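Local coordinates for protein aminopentol aminotransferase (Sphingopyxis macrogoltabida, PDB 6HBS) that transfers the amino group of aminopentol, the hydrolysed form of fumonisin B1, to pyruvate in a pyridoxal phosphate-dependent reaction that serves toxin degradation, at residues A[64-69]-A[235-240]; A[96-101]-A[293-298]; A[100-105]-A[268-273]; A[126-131]-A[280-285]; A[215-220]-A[247-252]. One frame throughout, in Å; residues are numbered along the deposited sequence.

Contact 1. Residues A[64-69]-A[235-240]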
# COMPACT_ATOMS: atom_id res chain seq x y z
N PRO A 64 12.87 7.22 -0.89
CA PRO A 64 12.95 6.28 -2.00
C PRO A 64 14.07 6.47 -3.04
O PRO A 64 14.51 5.49 -3.61
CB PRO A 64 11.59 6.44 -2.68
CG PRO A 64 10.65 6.75 -1.51
CD PRO A 64 11.49 7.64 -0.61
N ASN A 65 14.52 7.70 -3.28
CA ASN A 65 15.54 7.93 -4.29
C ASN A 65 16.93 7.63 -3.69
O ASN A 65 17.62 8.54 -3.22
CB ASN A 65 15.48 9.33 -4.89
CG ASN A 65 16.53 9.52 -5.97
OD1 ASN A 65 16.85 8.56 -6.68
ND2 ASN A 65 17.05 10.74 -6.09
N LEU A 66 17.35 6.36 -3.78
CA LEU A 66 18.64 5.91 -3.26
C LEU A 66 19.73 6.12 -4.32
O LEU A 66 20.85 6.47 -3.98
CB LEU A 66 18.57 4.43 -2.88
CG LEU A 66 19.83 3.82 -2.25
CD1 LEU A 66 20.11 4.39 -0.85
CD2 LEU A 66 19.71 2.32 -2.17
N LEU A 67 19.41 5.85 -5.59
CA LEU A 67 20.46 5.69 -6.62
C LEU A 67 20.34 6.73 -7.73
O LEU A 67 21.15 6.72 -8.68
CB LEU A 67 20.36 4.27 -7.19
CG LEU A 67 20.65 3.15 -6.19
CD1 LEU A 67 20.47 1.78 -6.81
CD2 LEU A 67 22.06 3.29 -5.62
N GLY A 68 19.35 7.62 -7.62
CA GLY A 68 19.07 8.61 -8.65
C GLY A 68 17.75 8.38 -9.36
O GLY A 68 17.38 7.23 -9.71
N TYR A 69 17.03 9.47 -9.56
CA TYR A 69 15.78 9.39 -10.27
C TYR A 69 16.01 8.92 -11.71
O TYR A 69 16.84 9.50 -12.42
CB TYR A 69 15.11 10.75 -10.30
CG TYR A 69 14.62 11.30 -8.98
CD1 TYR A 69 13.52 10.76 -8.32
CD2 TYR A 69 15.22 12.42 -8.42
CE1 TYR A 69 13.02 11.35 -7.17
CE2 TYR A 69 14.73 13.00 -7.27
CZ TYR A 69 13.61 12.47 -6.63
OH TYR A 69 13.14 13.07 -5.50
N GLY A 235 17.11 1.83 6.05
CA GLY A 235 17.60 0.66 5.38
C GLY A 235 18.37 1.03 4.10
O GLY A 235 17.93 1.89 3.33
N PHE A 236 19.57 0.47 3.99
CA PHE A 236 20.50 0.58 2.87
C PHE A 236 21.18 1.95 2.78
O PHE A 236 21.98 2.15 1.86
CB PHE A 236 19.83 0.23 1.54
CG PHE A 236 19.38 -1.19 1.52
CD1 PHE A 236 20.29 -2.20 1.76
CD2 PHE A 236 18.07 -1.53 1.25
CE1 PHE A 236 19.89 -3.52 1.73
CE2 PHE A 236 17.68 -2.86 1.20
CZ PHE A 236 18.58 -3.84 1.44
N ARG A 237 20.95 2.85 3.74
CA ARG A 237 21.78 4.04 3.84
C ARG A 237 22.72 3.94 5.08
O ARG A 237 23.61 4.76 5.24
CB ARG A 237 20.93 5.31 3.84
CG ARG A 237 20.51 5.81 2.46
CD ARG A 237 19.83 7.15 2.59
NE ARG A 237 19.38 7.66 1.32
CZ ARG A 237 18.18 7.39 0.79
NH1 ARG A 237 17.38 6.52 1.40
NH2 ARG A 237 17.80 7.99 -0.33
N VAL A 238 22.54 2.93 5.92
CA VAL A 238 23.44 2.67 7.06
C VAL A 238 24.41 1.54 6.68
O VAL A 238 25.60 1.61 6.97
CB VAL A 238 22.65 2.38 8.35
CG1 VAL A 238 23.57 1.92 9.48
CG2 VAL A 238 21.84 3.58 8.79
N ALA A 239 23.91 0.49 6.04
CA ALA A 239 24.67 -0.68 5.72
C ALA A 239 23.97 -1.43 4.58
O ALA A 239 22.86 -1.04 4.19
CB ALA A 239 24.78 -1.55 6.97
N ARG A 240 24.62 -2.51 4.09
CA ARG A 240 24.07 -3.40 3.04
C ARG A 240 23.25 -4.54 3.68
O ARG A 240 22.83 -5.51 3.03
CB ARG A 240 25.21 -3.92 2.15
CG ARG A 240 25.83 -2.85 1.27
CD ARG A 240 27.04 -3.32 0.47
NE ARG A 240 27.48 -2.35 -0.53
CZ ARG A 240 28.30 -1.32 -0.28
NH1 ARG A 240 28.79 -1.16 0.94
NH2 ARG A 240 28.57 -0.43 -1.22

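Contact 2. Residues A[96-101]-A[293-298]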
# COMPACT_ATOMS: atom_id res chain seq x y z
N VAL A 96 10.20 -15.33 -6.34
CA VAL A 96 11.09 -16.30 -5.72
C VAL A 96 12.53 -15.76 -5.75
O VAL A 96 13.24 -15.84 -4.73
CB VAL A 96 10.98 -17.70 -6.35
CG1 VAL A 96 11.93 -18.69 -5.68
CG2 VAL A 96 9.55 -18.22 -6.28
N ASN A 97 12.95 -15.22 -6.89
CA ASN A 97 14.29 -14.65 -7.06
C ASN A 97 14.49 -13.48 -6.09
O ASN A 97 15.56 -13.35 -5.51
CB ASN A 97 14.55 -14.22 -8.50
CG ASN A 97 14.50 -15.41 -9.43
OD1 ASN A 97 13.46 -15.99 -9.64
ND2 ASN A 97 15.64 -15.82 -9.92
N LEU A 98 13.48 -12.63 -5.96
CA LEU A 98 13.58 -11.47 -5.05
C LEU A 98 13.71 -11.95 -3.60
O LEU A 98 14.58 -11.46 -2.88
CB LEU A 98 12.38 -10.55 -5.24
CG LEU A 98 12.27 -9.40 -4.25
CD1 LEU A 98 13.46 -8.46 -4.34
CD2 LEU A 98 10.96 -8.67 -4.44
N ALA A 99 12.88 -12.90 -3.17
CA ALA A 99 12.94 -13.38 -1.80
C ALA A 99 14.30 -14.01 -1.53
O ALA A 99 14.87 -13.80 -0.46
CB ALA A 99 11.82 -14.34 -1.50
N GLU A 100 14.83 -14.77 -2.50
CA GLU A 100 16.18 -15.36 -2.37
C GLU A 100 17.22 -14.25 -2.19
O GLU A 100 18.09 -14.33 -1.33
CB GLU A 100 16.56 -16.24 -3.56
CG GLU A 100 15.83 -17.56 -3.54
CD GLU A 100 15.89 -18.39 -4.82
OE1 GLU A 100 16.22 -17.83 -5.89
OE2 GLU A 100 15.59 -19.60 -4.72
N ALA A 101 17.14 -13.22 -3.02
CA ALA A 101 18.15 -12.15 -2.98
C ALA A 101 18.08 -11.43 -1.63
O ALA A 101 19.12 -11.16 -0.99
CB ALA A 101 17.98 -11.20 -4.13
N VAL A 293 6.45 -5.90 -11.51
CA VAL A 293 7.34 -4.83 -11.98
C VAL A 293 8.12 -4.23 -10.79
O VAL A 293 9.33 -4.05 -10.87
CB VAL A 293 6.62 -3.78 -12.84
CG1 VAL A 293 7.47 -2.53 -13.13
CG2 VAL A 293 6.19 -4.40 -14.18
N PRO A 294 7.48 -3.89 -9.66
CA PRO A 294 8.22 -3.41 -8.49
C PRO A 294 9.23 -4.45 -8.00
O PRO A 294 10.29 -4.07 -7.53
CB PRO A 294 7.13 -3.06 -7.47
CG PRO A 294 5.94 -2.76 -8.35
CD PRO A 294 6.03 -3.78 -9.47
N MET A 295 8.92 -5.75 -8.15
CA MET A 295 9.82 -6.78 -7.75
C MET A 295 11.06 -6.83 -8.66
O MET A 295 12.20 -7.08 -8.17
CB MET A 295 9.14 -8.14 -7.71
CG MET A 295 8.08 -8.22 -6.62
SD MET A 295 7.48 -9.89 -6.48
CE MET A 295 6.06 -9.58 -5.45
N ALA A 296 10.87 -6.62 -9.96
CA ALA A 296 11.98 -6.57 -10.92
C ALA A 296 12.90 -5.38 -10.60
O ALA A 296 14.16 -5.50 -10.64
CB ALA A 296 11.43 -6.50 -12.34
N ALA A 297 12.30 -4.23 -10.33
CA ALA A 297 13.08 -3.06 -9.90
C ALA A 297 13.86 -3.35 -8.60
O ALA A 297 15.02 -2.94 -8.47
CB ALA A 297 12.18 -1.88 -9.73
N ALA A 298 13.26 -4.09 -7.67
CA ALA A 298 13.90 -4.36 -6.40
C ALA A 298 15.08 -5.30 -6.63
O ALA A 298 16.14 -5.13 -6.02
CB ALA A 298 12.90 -4.95 -5.41

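Contact 3. Residues A[100-105]-A[268-273]. With MG (magnesium ion), chain D.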
# COMPACT_ATOMS: atom_id res chain seq x y z
N GLU A 100 14.83 -14.77 -2.50
CA GLU A 100 16.18 -15.36 -2.37
C GLU A 100 17.22 -14.25 -2.19
O GLU A 100 18.09 -14.33 -1.33
CB GLU A 100 16.56 -16.24 -3.56
CG GLU A 100 15.83 -17.56 -3.54
CD GLU A 100 15.89 -18.39 -4.82
OE1 GLU A 100 16.22 -17.83 -5.89
OE2 GLU A 100 15.59 -19.60 -4.72
N ALA A 101 17.14 -13.22 -3.02
CA ALA A 101 18.15 -12.15 -2.98
C ALA A 101 18.08 -11.43 -1.63
O ALA A 101 19.12 -11.16 -0.99
CB ALA A 101 17.98 -11.20 -4.13
N PHE A 102 16.87 -11.09 -1.19
CA PHE A 102 16.72 -10.25 -0.01
C PHE A 102 17.13 -11.06 1.23
O PHE A 102 17.86 -10.57 2.06
CB PHE A 102 15.32 -9.66 0.05
CG PHE A 102 15.19 -8.29 0.68
CD1 PHE A 102 15.96 -7.91 1.78
CD2 PHE A 102 14.25 -7.39 0.21
CE1 PHE A 102 15.83 -6.65 2.34
CE2 PHE A 102 14.10 -6.14 0.79
CZ PHE A 102 14.88 -5.78 1.86
N VAL A 103 16.68 -12.31 1.32
CA VAL A 103 17.01 -13.18 2.42
C VAL A 103 18.53 -13.44 2.45
O VAL A 103 19.14 -13.49 3.56
CB VAL A 103 16.25 -14.51 2.35
CG1 VAL A 103 16.87 -15.56 3.26
CG2 VAL A 103 14.78 -14.33 2.66
N GLY A 104 19.15 -13.59 1.28
CA GLY A 104 20.58 -13.79 1.22
C GLY A 104 21.36 -12.59 1.77
O GLY A 104 22.43 -12.77 2.28
N MET A 105 20.84 -11.36 1.63
CA MET A 105 21.57 -10.15 2.00
C MET A 105 21.44 -9.84 3.50
O MET A 105 22.28 -9.15 4.02
CB MET A 105 21.06 -8.94 1.20
CG MET A 105 21.51 -8.96 -0.26
SD MET A 105 20.63 -7.78 -1.31
CE MET A 105 21.37 -6.24 -0.79
N ALA A 268 8.74 -4.70 2.64
CA ALA A 268 9.05 -6.07 2.99
C ALA A 268 9.11 -6.25 4.50
O ALA A 268 9.59 -5.36 5.21
CB ALA A 268 10.36 -6.51 2.40
N LEU A 269 8.72 -7.45 4.92
CA LEU A 269 9.02 -8.01 6.23
C LEU A 269 10.02 -9.17 6.08
O LEU A 269 9.74 -10.15 5.40
CB LEU A 269 7.73 -8.48 6.89
CG LEU A 269 7.90 -9.03 8.31
CD1 LEU A 269 8.50 -7.95 9.20
CD2 LEU A 269 6.58 -9.50 8.90
N LEU A 270 11.19 -9.05 6.71
CA LEU A 270 12.26 -10.09 6.74
C LEU A 270 12.25 -10.75 8.12
O LEU A 270 12.13 -10.04 9.12
CB LEU A 270 13.61 -9.46 6.43
CG LEU A 270 13.99 -9.26 4.95
CD1 LEU A 270 14.44 -10.55 4.30
CD2 LEU A 270 12.83 -8.67 4.17
N GLY A 271 12.33 -12.08 8.17
CA GLY A 271 12.12 -12.74 9.45
C GLY A 271 12.97 -13.98 9.58
O GLY A 271 13.32 -14.57 8.57
N SER A 272 13.35 -14.30 10.82
CA SER A 272 14.10 -15.50 11.11
C SER A 272 13.13 -16.70 11.18
O SER A 272 11.91 -16.54 11.34
CB SER A 272 14.90 -15.35 12.38
OG SER A 272 14.04 -15.46 13.49
N ASN A 273 13.69 -17.90 11.06
CA ASN A 273 12.93 -19.15 11.12
C ASN A 273 12.12 -19.25 12.41
O ASN A 273 11.07 -19.85 12.42
CB ASN A 273 13.87 -20.35 10.91
CG ASN A 273 14.11 -20.59 9.44
OD1 ASN A 273 13.24 -20.30 8.62
ND2 ASN A 273 15.29 -21.07 9.08
MG MG D . 19.74 -14.36 5.51
O HOH W 1 22.01 -13.81 4.92
O HOH W 2 19.98 -16.62 4.63

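Contact 4. Residues A[126-131]-A[280-285]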
# COMPACT_ATOMS: atom_id res chain seq x y z
N MET A 126 3.62 -6.53 13.82
CA MET A 126 2.85 -6.39 15.10
C MET A 126 1.92 -7.61 15.28
O MET A 126 1.94 -8.25 16.34
CB MET A 126 2.03 -5.10 15.09
CG MET A 126 1.05 -4.99 16.23
SD MET A 126 0.14 -3.48 16.12
CE MET A 126 -1.13 -3.96 14.95
N VAL A 127 1.15 -7.94 14.24
CA VAL A 127 0.21 -9.05 14.27
C VAL A 127 0.97 -10.39 14.38
O VAL A 127 0.60 -11.23 15.22
CB VAL A 127 -0.74 -9.00 13.06
CG1 VAL A 127 -1.61 -10.24 12.98
CG2 VAL A 127 -1.60 -7.76 13.11
N LEU A 128 2.03 -10.57 13.59
CA LEU A 128 2.89 -11.75 13.67
C LEU A 128 3.35 -11.97 15.12
O LEU A 128 3.28 -13.08 15.62
CB LEU A 128 4.09 -11.59 12.74
CG LEU A 128 4.89 -12.84 12.41
CD1 LEU A 128 5.70 -12.61 11.12
CD2 LEU A 128 5.87 -13.23 13.50
N ALA A 129 3.87 -10.91 15.77
CA ALA A 129 4.46 -11.05 17.11
C ALA A 129 3.41 -11.50 18.13
O ALA A 129 3.72 -12.35 18.98
CB ALA A 129 5.14 -9.77 17.52
N ARG A 130 2.18 -10.98 18.03
CA ARG A 130 1.09 -11.37 18.88
C ARG A 130 0.72 -12.84 18.62
O ARG A 130 0.55 -13.59 19.58
CB ARG A 130 -0.10 -10.43 18.69
CG ARG A 130 0.15 -9.03 19.22
CD ARG A 130 -0.98 -8.05 18.95
NE ARG A 130 -0.80 -6.90 19.81
CZ ARG A 130 -1.33 -5.70 19.60
NH1 ARG A 130 -2.07 -5.49 18.52
NH2 ARG A 130 -1.12 -4.73 20.49
N ALA A 131 0.62 -13.25 17.34
CA ALA A 131 0.39 -14.67 16.99
C ALA A 131 1.48 -15.59 17.55
O ALA A 131 1.17 -16.70 18.01
CB ALA A 131 0.28 -14.87 15.50
N ARG A 280 2.97 -17.77 8.85
CA ARG A 280 1.99 -18.57 8.06
C ARG A 280 0.57 -18.50 8.63
O ARG A 280 -0.40 -18.66 7.88
CB ARG A 280 2.46 -20.02 7.96
CG ARG A 280 3.78 -20.17 7.23
CD ARG A 280 4.30 -21.58 7.36
NE ARG A 280 3.47 -22.50 6.59
CZ ARG A 280 3.63 -23.81 6.58
NH1 ARG A 280 4.51 -24.37 7.40
NH2 ARG A 280 2.89 -24.57 5.78
N ASP A 281 0.44 -18.33 9.95
CA ASP A 281 -0.85 -18.40 10.62
C ASP A 281 -1.64 -17.12 10.42
O ASP A 281 -2.85 -17.15 10.37
CB ASP A 281 -0.73 -18.63 12.14
CG ASP A 281 -0.28 -20.02 12.56
OD1 ASP A 281 -0.31 -20.95 11.72
OD2 ASP A 281 0.15 -20.16 13.72
N ILE A 282 -0.96 -15.98 10.36
CA ILE A 282 -1.65 -14.69 10.20
C ILE A 282 -2.17 -14.58 8.77
O ILE A 282 -1.69 -15.25 7.89
CB ILE A 282 -0.74 -13.49 10.56
CG1 ILE A 282 0.47 -13.38 9.63
CG2 ILE A 282 -0.37 -13.54 12.03
CD1 ILE A 282 1.34 -12.17 9.87
N PHE A 283 -3.16 -13.70 8.57
CA PHE A 283 -3.71 -13.41 7.23
C PHE A 283 -3.47 -11.94 6.91
O PHE A 283 -4.13 -11.03 7.46
CB PHE A 283 -5.20 -13.73 7.10
CG PHE A 283 -5.68 -13.58 5.67
CD1 PHE A 283 -5.31 -14.52 4.71
CD2 PHE A 283 -6.39 -12.46 5.27
CE1 PHE A 283 -5.70 -14.37 3.38
CE2 PHE A 283 -6.80 -12.32 3.95
CZ PHE A 283 -6.45 -13.27 3.01
N VAL A 284 -2.56 -11.73 5.96
CA VAL A 284 -2.21 -10.42 5.46
C VAL A 284 -2.10 -10.55 3.93
O VAL A 284 -1.61 -11.56 3.41
CB VAL A 284 -0.92 -9.88 6.12
CG1 VAL A 284 -1.06 -9.71 7.63
CG2 VAL A 284 0.29 -10.74 5.79
N THR A 285 -2.65 -9.58 3.22
CA THR A 285 -2.62 -9.60 1.76
C THR A 285 -2.93 -8.20 1.25
O THR A 285 -3.43 -7.35 2.00
CB THR A 285 -3.65 -10.61 1.24
OG1 THR A 285 -3.34 -10.99 -0.11
CG2 THR A 285 -5.08 -10.10 1.35

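Contact 5. Residues A[215-220]-A[247-252]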
# COMPACT_ATOMS: atom_id res chain seq x y z
N THR A 215 20.38 -4.32 25.48
CA THR A 215 19.30 -4.56 26.38
C THR A 215 18.03 -4.99 25.61
O THR A 215 17.31 -5.87 26.04
CB THR A 215 19.02 -3.34 27.25
OG1 THR A 215 20.23 -3.03 27.94
CG2 THR A 215 17.87 -3.58 28.20
N ALA A 216 17.76 -4.38 24.45
CA ALA A 216 16.60 -4.79 23.67
C ALA A 216 16.74 -6.28 23.34
O ALA A 216 15.78 -7.07 23.50
CB ALA A 216 16.46 -3.92 22.43
N ARG A 217 17.93 -6.68 22.89
CA ARG A 217 18.11 -8.04 22.38
C ARG A 217 18.03 -9.03 23.55
O ARG A 217 17.44 -10.10 23.44
CB ARG A 217 19.43 -8.16 21.62
CG ARG A 217 19.79 -9.56 21.12
CD ARG A 217 18.91 -10.13 20.01
NE ARG A 217 17.61 -10.61 20.46
CZ ARG A 217 16.62 -11.05 19.67
NH1 ARG A 217 16.64 -10.84 18.36
NH2 ARG A 217 15.59 -11.71 20.20
N LYS A 218 18.64 -8.67 24.68
CA LYS A 218 18.66 -9.55 25.87
C LYS A 218 17.28 -9.70 26.51
O LYS A 218 16.89 -10.79 26.88
CB LYS A 218 19.69 -9.02 26.88
CG LYS A 218 19.73 -9.77 28.20
CD LYS A 218 20.66 -9.14 29.24
CE LYS A 218 20.17 -7.81 29.78
NZ LYS A 218 18.89 -7.95 30.52
N CYS A 219 16.51 -8.63 26.66
CA CYS A 219 15.18 -8.74 27.20
C CYS A 219 14.29 -9.58 26.28
O CYS A 219 13.46 -10.39 26.75
CB CYS A 219 14.55 -7.38 27.43
SG CYS A 219 15.34 -6.47 28.78
N CYS A 220 14.44 -9.39 24.97
CA CYS A 220 13.68 -10.18 24.02
C CYS A 220 14.07 -11.65 24.17
O CYS A 220 13.20 -12.50 24.31
CB CYS A 220 13.86 -9.66 22.59
SG CYS A 220 12.85 -8.20 22.26
N LEU A 247 26.41 -2.84 15.23
CA LEU A 247 26.31 -3.01 16.70
C LEU A 247 26.41 -4.49 17.10
O LEU A 247 26.36 -4.78 18.29
CB LEU A 247 24.98 -2.44 17.21
CG LEU A 247 24.77 -0.93 17.00
CD1 LEU A 247 23.53 -0.46 17.73
CD2 LEU A 247 25.98 -0.14 17.47
N GLY A 248 26.48 -5.42 16.14
CA GLY A 248 26.48 -6.86 16.45
C GLY A 248 25.16 -7.34 17.04
O GLY A 248 25.11 -8.36 17.70
N ILE A 249 24.05 -6.63 16.76
CA ILE A 249 22.75 -7.01 17.29
C ILE A 249 21.83 -7.35 16.12
O ILE A 249 21.53 -6.46 15.32
CB ILE A 249 22.14 -5.90 18.17
CG1 ILE A 249 23.04 -5.55 19.35
CG2 ILE A 249 20.74 -6.28 18.62
CD1 ILE A 249 23.13 -6.64 20.38
N GLU A 250 21.37 -8.61 16.06
CA GLU A 250 20.45 -9.09 15.03
C GLU A 250 19.03 -9.15 15.58
O GLU A 250 18.75 -9.78 16.59
CB GLU A 250 20.86 -10.46 14.50
CG GLU A 250 22.17 -10.43 13.73
CD GLU A 250 22.59 -11.76 13.13
OE1 GLU A 250 23.72 -11.84 12.63
OE2 GLU A 250 21.77 -12.70 13.13
N PRO A 251 18.06 -8.51 14.89
CA PRO A 251 16.66 -8.66 15.28
C PRO A 251 16.09 -10.03 14.86
O PRO A 251 16.73 -10.79 14.13
CB PRO A 251 15.99 -7.51 14.52
CG PRO A 251 16.82 -7.41 13.25
CD PRO A 251 18.25 -7.67 13.70
N ASP A 252 14.86 -10.29 15.29
CA ASP A 252 14.07 -11.40 14.82
C ASP A 252 13.33 -11.03 13.53
O ASP A 252 13.22 -11.87 12.65
CB ASP A 252 13.08 -11.83 15.89
CG ASP A 252 13.81 -12.19 17.18
OD1 ASP A 252 14.75 -12.95 17.07
OD2 ASP A 252 13.49 -11.62 18.22

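Contact 1. Residues A[64-69]-A[235-240]
Leu66 and Arg237 mark the closest approach of two irregular loops, their CA atoms 8.0 Å apart; no backbone pairing forms, and side chains bridge the gap. Residues 64-69 begin with an inverse gamma turn centred on Asn65, in which Leu66 N makes a weak 3.0 Å hydrogen bond to Pro64 O. The turn leaves the carbonyl of Asn65 facing the other loop. In residues 235-240, Phe236 has a positive phi of 73°, which bends the chain before Arg237.

Arg237 runs extended from CG to NE and slides past Leu66 in the opposite direction. Leu66 places its CG anti to the backbone N (chi1 -177°), which carries CD1 over the centre of one guanidinium face, with CD1 3.9 Å from Arg237 CZ. The same methyl lies 3.6 Å from Arg237 CG, so it covers both the aliphatic stem and the charged head. The other branch, Leu66 CD2, meets Phe236 CB at 4.3 Å.

This buried contact lies within the class-III aminotransferase fold, close to the active site: the side chains of Arg237 and Lys258, the lysine expected from related enzymes to carry the cofactor, are about 6 Å apart. The guanidinium is bonded by NE to Leu380 O and by NH1 to Gly63 O. At its edge, Arg237 NH2 comes within 2.9 Å of Asn65 O near the guanidinium plane, although the angle is too poor for a hydrogen bond. Helices 292-307 and 310-332 pack on Leu66, through Ile305 and Leu314.

Contact 2. Residues A[96-101]-A[293-298]
Leu98 and Met295 join two helices of the class-III aminotransferase fold, 94-105 and 292-307, in a buried helix-helix contact whose nearest CA atoms, those of the same two residues, are 6.6 Å apart.

Across the interface the interaction is wholly apolar. Leu98 holds its CG anti to the backbone N (chi1 173°), and its two methyls divide between residues one turn apart on the partner helix. CD2 rests against the base of the methionine, 3.6 Å from Met295 CG and touching CB next to it, and the two side chains cross at about a right angle. The thioether of Met295 extends onward, away from helix 94-105, so CB and CG, more than the sulfur, make the contact.

Hydrogen bonding stays inside each helix, as in Glu100 N to Val96 O at 2.9 Å and Ala298 N to Pro294 O at 3.0 Å. Around the leucine, Phe114 of strand 111-115 and Ile299 and Leu302 of helix 292-307 add further apolar surface. Charge appears on another side of helix 94-105, where Glu100 forms a salt bridge with Arg13 of the second subunit. The small CB of Ala298 lets the other branch of the fork come close, with Leu98 CD1 3.7 Å from it.

Contact 3. Residues A[100-105]-A[268-273]
Phe102 and Leu270 pack helix 94-105 onto strand 267-271, the strand that runs antiparallel to both its neighbours in the seven-stranded sheet of this class-III aminotransferase. The axes of the two short segments pass 9.5 Å apart, with 51° between their directions.

The tight part is a CH-pi contact: Leu270 CD2 sits over the middle of the Phe102 ring, 4.0 Å from its centroid and 9° off the normal. The two side chains cross at about a right angle, and the other methyl, Leu270 CD1, touches the rim at Phe102 CD1, also 4.0 Å away. It reaches on to Val103 CG2, while Ala268 CB approaches Phe102 CE2 obliquely at 4.1 Å. With Trp256 and Phe260 meeting the phenylalanine edge-to-face, the ring lies in an aromatic cluster. Replacing Leu270 by an alanine would probably uncover that face of Phe102 and leave a gap beneath Val103 that lets the ring shift.

Towards the end of the helix the character changes from apolar to hydrated. Gly104 is exposed, and the carbonyl of Val103 turns to a magnesium ion that Val106 O and Ala109 O also bind. Two waters fill further places on the metal; one of them, 2.4 Å from the magnesium, donates a 2.9 Å hydrogen bond to Gly104 O. Val103 O itself lies 2.2 Å from the ion.

Contact 4. Residues A[126-131]-A[280-285]
The C-terminal end of helix 276-281 is fastened to helix 118-133 by Ile282, the first residue to leave helical backbone angles, which packs against Val127, Leu128 and Ala131. Nearest in backbone are Leu128 and Ile282, with CA atoms 6.4 Å apart.

Ile282 carries CG1 in the crowded position between its backbone N and carbonyl carbon (chi1 63°), and its two branches reach different parts of the helix. The short branch, CG2, settles between residues one turn apart, 3.7 Å from Val127 CG1 and 3.8 Å from Ala131 CB. The long branch extends along the helix surface until CD1 touches the stem of Leu128, 4.0 Å from its CB. Val127 approaches at a slant through the methyl that stands anti to its backbone N.

Helix 118-133 belongs to the cofactor-binding part of the class-III fold: Gly118 and Ser119 at its start line the pyridoxal phosphate pocket, whereas the isoleucine touches it further along the helix, away from the site. Strand 111-115 lies under both segments, with Trp111 against Leu128 and Met113 against Val284.

No hydrogen bond crosses between the segments. Polar links lead instead to the neighbouring chain: Phe283 O accepts from Thr153 OG1 of the second subunit, and Thr285 OG1 bonds to His25 N of that subunit. Val127 also packs on Ala157 of the second subunit.

Contact 5. Residues A[215-220]-A[247-252]
Arg217 and Asp252 meet obliquely, the guanidinium and carboxylate planes turned 71° apart, so their salt bridge is twisted and not a flat, two-pronged pairing. Its shorter arm runs from Arg217 NH2 to Asp252 OD2 at 2.9 Å and uses the syn lone pair of that oxygen, slightly tilted from the guanidinium plane. The second arm, Arg217 NH1 to Asp252 OD1, is weak at 3.1 Å.

NH1 finds a straighter partner in the backbone: Glu250 O lies in the guanidinium plane, and the donor lies in the carbonyl plane, 3.0 Å away with an N-H...O angle of 159°. The arginine starts with CG anti to its backbone N (chi1 176°), then bends twice, folding the charged head back beside the loop. Near its root, Arg217 CB rests on Ile249 CG2 at 3.8 Å, an apolar contact at the start of the side chain.

The contact ties helix 210-223 to the loop that enters strand 253-256. That helix connects the parallel neighbours 189-194 and 226-230 in a beta-alpha-beta crossover, and Leu227 of the latter strand packs against Arg217. An alanine at Arg217 removes the guanidinium, which is likely to leave Glu250 O and Asp221 without this partner and Asp252 relying on Lys274 and Leu227.

Asp252 has other mates, since OD1 pairs with Lys274 and OD2 accepts from Leu227 N, while Arg217 NH2 also bridges to Asp221. A buried carboxylate so surrounded by positive charge and N-H groups is likely to stay ionised, and the arginine, shared between two acids, is probably held in its bent shape.

Overall arrangement
All five contacts are largely buried; contact 1 lies nearest the chain centre, the centres of the others about 19 to 24 Å from it. Contacts 2 and 3 share helix 94-105, packed on a helix and a strand respectively. Phe236 of contact 1 packs on Phe102 of contact 3, whose Leu269 packs on Leu128 of contact 4. Contacts 2 and 4 are purely apolar between their segments, contact 1 sets a leucine against a buried guanidinium near the cofactor lysine, contact 3 adds a hydrated metal site, and contact 5 relies on charge. Contact 5 alone lacks a neighbour from the second subunit; Ser272 N to Asp252 O, a probable hydrogen bond, links it to contact 3.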